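Side-chain contacts in mandelate racemase/muconate lactonizing enzyme (Jannaschia sp., PDB 4J3Z), which probably catalyses a metal-dependent reaction that starts by taking the proton alpha to a substrate carboxylate, as in other enolase-superfamily members: residues 343-348 and 372-377; 25-30 and 99-104; 220-225 and 232-237; 214-219 and 240-245. All blocks are in the same frame, centred on the assembly; numbering follows the deposited sequence.

Interaction 1 of 4, residues 343-348 and 372-377; sequences EALVTG and AIANAH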
# COMPACT_ATOMS: atom_id res chain seq x y z
N GLU D 343 38.10 32.80 -6.80
CA GLU D 343 37.96 34.24 -7.05
C GLU D 343 38.98 34.79 -8.07
O GLU D 343 38.83 35.90 -8.57
CB GLU D 343 38.04 35.02 -5.73
CG GLU D 343 37.64 36.49 -5.79
CD GLU D 343 36.15 36.71 -6.05
OE1 GLU D 343 35.31 35.87 -5.65
OE2 GLU D 343 35.82 37.75 -6.65
N ALA D 344 40.01 34.00 -8.37
CA ALA D 344 41.00 34.36 -9.39
C ALA D 344 40.60 33.87 -10.78
O ALA D 344 40.79 34.59 -11.77
CB ALA D 344 42.37 33.81 -9.01
N LEU D 345 40.07 32.64 -10.85
CA LEU D 345 39.77 32.01 -12.15
C LEU D 345 38.76 32.81 -12.98
O LEU D 345 38.89 32.91 -14.20
CB LEU D 345 39.32 30.54 -11.99
CG LEU D 345 39.09 29.71 -13.27
CD1 LEU D 345 40.23 29.83 -14.28
CD2 LEU D 345 38.83 28.25 -12.95
N VAL D 346 37.77 33.40 -12.31
CA VAL D 346 36.80 34.27 -12.96
C VAL D 346 36.84 35.68 -12.35
O VAL D 346 37.39 35.86 -11.26
CB VAL D 346 35.36 33.70 -12.88
CG1 VAL D 346 35.20 32.48 -13.79
CG2 VAL D 346 35.00 33.35 -11.44
N THR D 347 36.29 36.66 -13.05
CA THR D 347 35.90 37.92 -12.41
C THR D 347 34.37 38.02 -12.41
O THR D 347 33.73 37.86 -13.45
CB THR D 347 36.56 39.18 -13.03
OG1 THR D 347 35.95 39.48 -14.29
CG2 THR D 347 38.09 38.99 -13.20
N GLY D 348 33.79 38.25 -11.24
CA GLY D 348 32.33 38.35 -11.11
C GLY D 348 31.70 37.33 -10.18
O GLY D 348 30.52 37.41 -9.86
N ALA D 372 44.38 33.74 -18.97
CA ALA D 372 45.73 33.53 -18.45
C ALA D 372 45.74 32.61 -17.23
O ALA D 372 46.56 31.70 -17.15
CB ALA D 372 46.40 34.86 -18.15
N ILE D 373 44.83 32.84 -16.29
CA ILE D 373 44.65 31.98 -15.12
C ILE D 373 44.24 30.57 -15.55
O ILE D 373 44.83 29.58 -15.11
CB ILE D 373 43.61 32.57 -14.14
CG1 ILE D 373 44.08 33.94 -13.62
CG2 ILE D 373 43.34 31.63 -12.97
CD1 ILE D 373 45.44 33.93 -12.94
N ALA D 374 43.23 30.51 -16.42
CA ALA D 374 42.76 29.25 -16.98
C ALA D 374 43.92 28.41 -17.51
O ALA D 374 44.13 27.30 -17.03
CB ALA D 374 41.74 29.51 -18.09
N ASN D 375 44.66 28.94 -18.47
CA ASN D 375 45.71 28.19 -19.18
C ASN D 375 46.89 27.77 -18.31
O ASN D 375 47.32 26.62 -18.36
CB ASN D 375 46.18 28.96 -20.43
CG ASN D 375 45.09 29.08 -21.49
OD1 ASN D 375 44.25 28.18 -21.65
ND2 ASN D 375 45.10 30.19 -22.22
N ALA D 376 47.39 28.71 -17.50
CA ALA D 376 48.49 28.42 -16.56
C ALA D 376 48.20 27.23 -15.64
O ALA D 376 49.12 26.56 -15.18
CB ALA D 376 48.80 29.67 -15.73
N HIS D 377 46.92 26.98 -15.39
CA HIS D 377 46.49 25.88 -14.53
C HIS D 377 45.90 24.68 -15.29
O HIS D 377 45.25 23.83 -14.67
CB HIS D 377 45.45 26.37 -13.53
CG HIS D 377 46.03 27.19 -12.42
ND1 HIS D 377 46.23 28.55 -12.52
CD2 HIS D 377 46.41 26.84 -11.16
CE1 HIS D 377 46.72 29.00 -11.38
NE2 HIS D 377 46.84 27.99 -10.54

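Interaction 2 of 4, residues 25-30 and 99-104; sequences LLVRVT and EMACWD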
# COMPACT_ATOMS: atom_id res chain seq x y z
N LEU D 25 35.96 21.14 -15.15
CA LEU D 25 35.72 21.09 -16.59
C LEU D 25 34.83 22.24 -17.03
O LEU D 25 33.60 22.19 -16.88
CB LEU D 25 35.09 19.75 -16.98
CG LEU D 25 35.99 18.56 -17.27
CD1 LEU D 25 35.33 17.27 -16.80
CD2 LEU D 25 36.32 18.51 -18.75
N LEU D 26 35.44 23.26 -17.61
CA LEU D 26 34.71 24.46 -18.01
C LEU D 26 34.54 24.54 -19.52
O LEU D 26 35.46 24.21 -20.27
CB LEU D 26 35.41 25.72 -17.51
CG LEU D 26 35.89 25.81 -16.06
CD1 LEU D 26 36.32 27.24 -15.77
CD2 LEU D 26 34.83 25.36 -15.06
N VAL D 27 33.35 24.98 -19.95
CA VAL D 27 33.05 25.20 -21.37
C VAL D 27 32.73 26.68 -21.64
O VAL D 27 32.09 27.35 -20.82
CB VAL D 27 31.88 24.30 -21.87
CG1 VAL D 27 32.12 22.84 -21.50
CG2 VAL D 27 30.53 24.78 -21.35
N ARG D 28 33.21 27.20 -22.76
CA ARG D 28 32.87 28.55 -23.20
C ARG D 28 32.35 28.52 -24.63
O ARG D 28 33.12 28.33 -25.57
CB ARG D 28 34.08 29.48 -23.09
CG ARG D 28 33.80 30.93 -23.45
CD ARG D 28 35.05 31.56 -24.02
NE ARG D 28 35.72 32.39 -23.03
CZ ARG D 28 37.04 32.49 -22.88
NH1 ARG D 28 37.87 31.79 -23.65
NH2 ARG D 28 37.53 33.30 -21.94
N VAL D 29 31.03 28.68 -24.78
CA VAL D 29 30.36 28.67 -26.08
C VAL D 29 30.26 30.08 -26.66
O VAL D 29 29.82 31.00 -25.95
CB VAL D 29 28.94 28.06 -25.98
CG1 VAL D 29 28.21 28.13 -27.32
CG2 VAL D 29 29.00 26.62 -25.49
N THR D 30 30.65 30.25 -27.93
CA THR D 30 30.48 31.51 -28.67
C THR D 30 29.36 31.39 -29.72
O THR D 30 29.22 30.35 -30.38
CB THR D 30 31.79 31.94 -29.39
OG1 THR D 30 32.82 32.13 -28.43
CG2 THR D 30 31.61 33.25 -30.16
N GLU D 99 24.40 23.87 -21.38
CA GLU D 99 23.15 24.51 -21.09
C GLU D 99 23.31 25.73 -20.22
O GLU D 99 22.70 26.73 -20.46
CB GLU D 99 22.18 23.47 -20.47
CG GLU D 99 20.78 23.92 -20.19
CD GLU D 99 20.52 24.25 -18.75
OE1 GLU D 99 21.38 24.74 -18.06
OE2 GLU D 99 19.43 24.00 -18.32
N MET D 100 24.14 25.62 -19.20
CA MET D 100 24.53 26.81 -18.41
C MET D 100 25.09 27.91 -19.31
O MET D 100 24.78 29.09 -19.13
CB MET D 100 25.59 26.46 -17.37
CG MET D 100 25.23 25.43 -16.31
SD MET D 100 26.69 25.27 -15.27
CE MET D 100 26.23 23.96 -14.14
N ALA D 101 25.92 27.51 -20.29
CA ALA D 101 26.53 28.46 -21.23
C ALA D 101 25.48 29.19 -22.06
O ALA D 101 25.65 30.38 -22.36
CB ALA D 101 27.54 27.75 -22.14
N CYS D 102 24.41 28.49 -22.40
CA CYS D 102 23.25 29.09 -23.08
C CYS D 102 22.61 30.19 -22.23
O CYS D 102 22.54 31.34 -22.67
CB CYS D 102 22.22 28.02 -23.46
SG CYS D 102 22.76 26.92 -24.79
N TRP D 103 22.17 29.84 -21.02
CA TRP D 103 21.59 30.82 -20.08
C TRP D 103 22.48 32.05 -19.87
O TRP D 103 21.99 33.16 -19.64
CB TRP D 103 21.29 30.16 -18.73
CG TRP D 103 20.11 29.24 -18.73
CD1 TRP D 103 20.12 27.88 -18.61
CD2 TRP D 103 18.73 29.62 -18.86
NE1 TRP D 103 18.84 27.38 -18.65
CE2 TRP D 103 17.97 28.43 -18.81
CE3 TRP D 103 18.07 30.84 -19.02
CZ2 TRP D 103 16.58 28.43 -18.92
CZ3 TRP D 103 16.68 30.84 -19.13
CH2 TRP D 103 15.95 29.65 -19.07
N ASP D 104 23.80 31.85 -19.93
CA ASP D 104 24.76 32.96 -19.88
C ASP D 104 24.65 33.85 -21.13
O ASP D 104 24.63 35.07 -21.02
CB ASP D 104 26.19 32.44 -19.70
CG ASP D 104 27.14 33.48 -19.13
OD1 ASP D 104 26.68 34.38 -18.37
OD2 ASP D 104 28.36 33.42 -19.44

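Interaction 3 of 4, residues 220-225 and 232-237; sequences IRLAKA and LWYEEP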
# COMPACT_ATOMS: atom_id res chain seq x y z
N ILE D 220 21.08 3.79 9.61
CA ILE D 220 20.15 3.96 10.72
C ILE D 220 20.82 3.90 12.11
O ILE D 220 20.53 4.72 12.97
CB ILE D 220 19.01 2.95 10.63
CG1 ILE D 220 18.27 3.13 9.29
CG2 ILE D 220 18.09 3.07 11.85
CD1 ILE D 220 17.49 1.91 8.82
N ARG D 221 21.70 2.92 12.31
CA ARG D 221 22.56 2.89 13.49
C ARG D 221 23.31 4.21 13.68
O ARG D 221 23.42 4.70 14.79
CB ARG D 221 23.58 1.75 13.41
CG ARG D 221 23.00 0.36 13.62
CD ARG D 221 24.07 -0.68 13.35
NE ARG D 221 25.14 -0.65 14.34
CZ ARG D 221 26.37 -1.11 14.14
NH1 ARG D 221 26.71 -1.62 12.96
NH2 ARG D 221 27.27 -1.04 15.11
N LEU D 222 23.82 4.78 12.58
CA LEU D 222 24.60 6.02 12.65
C LEU D 222 23.71 7.20 12.98
O LEU D 222 24.04 8.03 13.85
CB LEU D 222 25.35 6.24 11.32
CG LEU D 222 26.33 7.41 11.17
CD1 LEU D 222 27.37 7.41 12.28
CD2 LEU D 222 27.00 7.31 9.81
N ALA D 223 22.57 7.27 12.29
CA ALA D 223 21.56 8.31 12.52
C ALA D 223 21.11 8.35 13.98
O ALA D 223 20.77 9.41 14.50
CB ALA D 223 20.38 8.09 11.59
N LYS D 224 21.12 7.19 14.60
CA LYS D 224 20.81 7.01 15.99
C LYS D 224 21.81 7.61 16.96
O LYS D 224 21.44 8.05 18.03
CB LYS D 224 20.46 5.55 16.32
CG LYS D 224 19.02 5.16 16.08
CD LYS D 224 18.09 6.29 16.43
CE LYS D 224 16.89 6.39 15.53
NZ LYS D 224 15.69 6.96 16.16
N ALA D 225 23.08 7.61 16.58
CA ALA D 225 24.15 8.17 17.43
C ALA D 225 24.21 9.68 17.34
O ALA D 225 24.55 10.35 18.32
CB ALA D 225 25.50 7.58 17.06
N LEU D 232 20.90 19.21 10.96
CA LEU D 232 19.91 19.70 9.99
C LEU D 232 19.63 18.69 8.90
O LEU D 232 18.51 18.67 8.35
CB LEU D 232 20.34 21.03 9.36
CG LEU D 232 19.31 21.83 8.55
CD1 LEU D 232 19.65 23.31 8.51
CD2 LEU D 232 19.17 21.32 7.13
N TRP D 233 20.63 17.88 8.55
CA TRP D 233 20.41 16.82 7.57
C TRP D 233 21.39 15.65 7.65
O TRP D 233 22.48 15.76 8.22
CB TRP D 233 20.30 17.37 6.14
CG TRP D 233 21.58 17.85 5.45
CD1 TRP D 233 22.81 17.26 5.47
CD2 TRP D 233 21.70 18.98 4.57
NE1 TRP D 233 23.70 17.96 4.69
CE2 TRP D 233 23.04 19.03 4.12
CE3 TRP D 233 20.80 19.97 4.13
CZ2 TRP D 233 23.51 20.03 3.26
CZ3 TRP D 233 21.27 20.96 3.27
CH2 TRP D 233 22.62 20.98 2.85
N TYR D 234 20.95 14.53 7.10
CA TYR D 234 21.76 13.35 6.92
C TYR D 234 21.87 13.13 5.41
O TYR D 234 20.88 12.78 4.74
CB TYR D 234 21.09 12.16 7.60
CG TYR D 234 21.90 10.90 7.67
CD1 TYR D 234 23.17 10.82 7.11
CD2 TYR D 234 21.40 9.77 8.31
CE1 TYR D 234 23.91 9.65 7.18
CE2 TYR D 234 22.13 8.60 8.39
CZ TYR D 234 23.39 8.54 7.82
OH TYR D 234 24.12 7.38 7.89
N GLU D 235 23.01 13.45 4.85
CA GLU D 235 23.16 13.52 3.41
C GLU D 235 23.81 12.28 2.87
O GLU D 235 24.78 11.85 3.35
CB GLU D 235 23.89 14.80 3.04
CG GLU D 235 24.70 14.76 1.78
CD GLU D 235 25.66 15.89 1.64
OE1 GLU D 235 25.89 16.58 2.62
OE2 GLU D 235 26.19 16.07 0.55
N GLU D 236 23.20 11.72 1.84
CA GLU D 236 23.75 10.60 1.07
C GLU D 236 24.13 9.43 1.93
O GLU D 236 25.24 9.02 1.99
CB GLU D 236 24.87 11.01 0.10
CG GLU D 236 24.41 11.69 -1.18
CD GLU D 236 25.27 11.35 -2.37
OE1 GLU D 236 26.48 11.40 -2.23
OE2 GLU D 236 24.76 11.02 -3.44
N PRO D 237 23.15 8.96 2.65
CA PRO D 237 23.35 7.90 3.63
C PRO D 237 23.73 6.57 3.00
O PRO D 237 24.52 5.79 3.57
CB PRO D 237 21.97 7.76 4.29
CG PRO D 237 21.00 8.25 3.28
CD PRO D 237 21.72 9.34 2.54

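Interaction 4 of 4, residues 214-219 and 240-245; sequences FAPAGA and PDNLPG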
# COMPACT_ATOMS: atom_id res chain seq x y z
N PHE D 214 27.45 3.67 3.26
CA PHE D 214 26.79 2.70 4.13
C PHE D 214 25.51 2.08 3.61
O PHE D 214 24.74 2.71 2.91
CB PHE D 214 26.53 3.30 5.51
CG PHE D 214 27.75 3.88 6.16
CD1 PHE D 214 28.90 3.11 6.35
CD2 PHE D 214 27.76 5.20 6.58
CE1 PHE D 214 30.03 3.66 6.96
CE2 PHE D 214 28.88 5.75 7.18
CZ PHE D 214 30.01 4.98 7.37
N ALA D 215 25.31 0.82 3.97
CA ALA D 215 24.10 0.07 3.68
C ALA D 215 22.95 0.62 4.54
O ALA D 215 23.18 0.99 5.68
CB ALA D 215 24.34 -1.40 3.99
N PRO D 216 21.72 0.65 4.00
CA PRO D 216 20.60 1.31 4.69
C PRO D 216 20.50 1.02 6.19
O PRO D 216 20.31 1.95 6.96
CB PRO D 216 19.36 0.80 3.93
CG PRO D 216 19.85 -0.27 3.00
CD PRO D 216 21.27 0.10 2.70
N ALA D 217 20.63 -0.25 6.58
CA ALA D 217 20.62 -0.68 7.99
C ALA D 217 21.72 -0.03 8.82
O ALA D 217 21.53 0.28 10.01
CB ALA D 217 20.78 -2.20 8.06
N GLY D 218 22.89 0.15 8.19
CA GLY D 218 24.02 0.79 8.83
C GLY D 218 23.72 2.25 9.11
O GLY D 218 23.87 2.73 10.24
N ALA D 219 23.27 2.94 8.06
CA ALA D 219 22.91 4.35 8.11
C ALA D 219 22.00 4.70 9.30
O ALA D 219 22.16 5.75 9.93
CB ALA D 219 22.25 4.77 6.81
N PRO D 240 23.85 5.87 -4.16
CA PRO D 240 22.84 6.52 -4.99
C PRO D 240 22.09 5.57 -5.92
O PRO D 240 21.06 5.97 -6.50
CB PRO D 240 23.65 7.52 -5.82
CG PRO D 240 25.01 6.93 -5.87
CD PRO D 240 25.22 6.30 -4.53
N ASP D 241 22.60 4.34 -6.05
CA ASP D 241 22.01 3.30 -6.89
C ASP D 241 20.91 2.53 -6.18
O ASP D 241 20.37 1.56 -6.71
CB ASP D 241 23.10 2.32 -7.40
CG ASP D 241 23.66 1.41 -6.28
OD1 ASP D 241 23.23 1.51 -5.11
OD2 ASP D 241 24.54 0.57 -6.59
N ASN D 242 20.58 2.95 -4.95
CA ASN D 242 19.51 2.29 -4.19
C ASN D 242 18.51 3.26 -3.56
O ASN D 242 18.28 3.24 -2.35
CB ASN D 242 20.09 1.32 -3.15
CG ASN D 242 19.01 0.50 -2.45
OD1 ASN D 242 17.87 0.40 -2.93
ND2 ASN D 242 19.36 -0.08 -1.31
N LEU D 243 17.90 4.08 -4.40
CA LEU D 243 16.87 5.03 -3.94
C LEU D 243 15.66 4.41 -3.23
O LEU D 243 15.08 5.07 -2.36
CB LEU D 243 16.40 5.94 -5.08
CG LEU D 243 17.51 6.76 -5.71
CD1 LEU D 243 17.02 7.49 -6.95
CD2 LEU D 243 18.17 7.71 -4.72
N PRO D 244 15.29 3.16 -3.56
CA PRO D 244 14.23 2.55 -2.74
C PRO D 244 14.66 2.31 -1.31
O PRO D 244 13.83 1.94 -0.48
CB PRO D 244 13.94 1.22 -3.45
CG PRO D 244 14.42 1.42 -4.86
CD PRO D 244 15.62 2.31 -4.73
N GLY D 245 15.94 2.49 -1.01
CA GLY D 245 16.45 2.28 0.34
C GLY D 245 16.40 3.52 1.21
O GLY D 245 16.67 3.44 2.41

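Interaction 1 of 4, residues 343-348 and 372-377
Leu345 extends toward the helix 371-376 because its CG stands anti to the backbone N (chi1 -175°), which carries the CD1 branch across to the main chain of Ala374. Ile373 answers from the other side: with chi1 at -61° its CG2 branch lies anti to the backbone N, facing Leu345, while CG1 turns toward Ala344. The two side chains therefore meet branch to branch, Leu345 CD1 lying 3.8 Å from Ile373 CG2. That same Ile373 CG2 methyl also rests on the backbone, 3.7 Å from Leu345 CA. Leu345 CD1 reaches past it to Ala374, 3.7 Å from its N and 4.1 Å from its CB, a methyl small enough to let the leucine approach the helix backbone. Ile373 CG1 passes 3.8 Å from Ala344 O, a carbonyl whose hydrogen bond comes from Asn370 ND2. Helix 371-376 ends beside this contact, where the ring of His377 folds back: His377 ND1 donates to Ile373 O over 3.1 Å, at 152°, with the acceptor lying near the ring plane. The bond restrains the rotation of the imidazole and gives Ile373 O a side-chain partner at the helix end. Leu345 touches Val12, Trp24 and Leu26, and Ala374 touches Phe10, so both helices lie on the three-stranded antiparallel sheet of the N-terminal domain; Leu369 packs on both residues. No hydrogen bond or charge pair links the two segments; their cohesion comes from aliphatic branches fitted against each other and against helix backbone.

Interaction 2 of 4, residues 25-30 and 99-104
Val27 and Val29 of the central strand of a three-stranded antiparallel sheet face Ala101 on helix 89-109, a sheet-on-helix layer of the alpha+beta N-terminal domain that caps the barrel in enolase-superfamily enzymes. Being two residues apart, the valines project from the same side of the strand, and both present CG2 to the alanine methyl. Their rotations differ. In Val29 (chi1 176°) CG1 is anti to the backbone N, and CG2 falls beside that N, on the side of the helix. In Val27 (chi1 -51°) the whole isopropyl group is turned, putting CG2 anti to the backbone N, 4.3 Å from Ala101 CB. The alanine methyl thus sits against two branched neighbours, and its small size allows strand and helix to come within 6.2 Å at Val29 CA and Ala101 CA. On another side of the helix Trp103 NE1 makes a weak bond to Glu99 OE2; that carboxylate also accepts from the backbone N of Ile290 and Trp291, while Asp104 holds the N of Leu38 and Leu365. Back at the sheet, Leu7 of strand 4-12 packs on both valines. The nearest approach falls at Val29, whose CG2 lies 3.8 Å and CB 4.1 Å from Ala101 CB.

Interaction 3 of 4, residues 220-225 and 232-237
Tyr234 carries this contact, its ring projecting from strand 233-235 against Leu222 and Ala223 of helix 216-226. With CG anti to the backbone N (chi1 -171°), the phenol is extended toward the helix and its far end reaches Leu222. The leucine side chain crosses the tyrosine at about a right angle and places Leu222 CD2 3.5 Å from the Tyr234 OH, with CB behind it at 3.8 Å from that oxygen. Ala223 meets the flank of the ring obliquely: its CB lies 3.7 Å from Tyr234 CE2 and almost as close to CD2. Pro237 CB covers one face of the Tyr234 ring, 3.9 Å above the plane and displaced toward the rim. The hydroxyl, beside Leu222, probably donates to Ala219 O, one turn back along the same helix. A phenylalanine in its place would probably deprive Ala219 O of this side-chain donor and open a gap beside Leu222 CD2. Arg221 points away from the strand and forms salt bridges with Asp205 and Asp230 of a second subunit. The contact closes the second half of the beta-alpha-beta unit formed by strand 205-209, helix 216-226 and strand 233-235, part of the barrel of the C-terminal domain. Around it, Ser189 of helix 183-200 and Phe208 of strand 205-209 back Leu222, while Ile257 of the adjoining parallel strand 257-259 touches Tyr234.

Interaction 4 of 4, residues 214-219 and 240-245
Pro216 is the residue of 214-219 that meets the loop 240-245, touching Asn242 and Gly245; the contact joins the start of helix 216-226 to the loop that follows strand 233-235 in the barrel domain. Along the segment, Ala215 stands at the N-cap position of the helix; its O accepts from Ala219 N at 3.1 Å, opening the first turn. Pro216 then takes the first helical place, where the absence of an N-H costs no helix bond, and its ring projects toward the loop. Pro216 CG approaches the amide end of Asn242, 4.3 Å from ND2, and Pro216 CB lies 4.1 Å from Gly245 O. Asn242 is extended toward the proline, with CG anti to its backbone N (chi1 -173°), and its backbone O accepts from Gly245 N at 2.8 Å, bending the loop just before helix 246-252. Beyond Pro216, Ala217 touches Pro256 of a second subunit. Ile238, Glu248 and Val249 also pack on the proline, as does Gly304 of the second subunit. Across the two segments there is no hydrogen bond: an apolar ring lies loosely against an amide and a carbonyl, so the join depends on van der Waals contact, and the bond from Gly245 N to Asn242 O is made within the loop.

Interactions 1 and 2 touch through the N-terminal sheet, Leu345 CD2 lying 3.9 Å from Leu26 CD1, with centres 16 Å apart. Interactions 3 and 4 share helix 216-226 on the opposite side of the chain's centre; their centres are 11 Å apart, and Leu222 CD2 sits 3.6 Å from Phe214 CE2. In sequence, interaction 3 is nested in the loop closed by interaction 4, and both reach the second subunit. The two pairs are separate: nearest atoms of interactions 2 and 3 are about 17 Å apart, their centres about 36 Å. By analogy with the superfamily, the active site probably lies between the capping domain and the barrel; interaction 2 lies in the first, interaction 3 in the second.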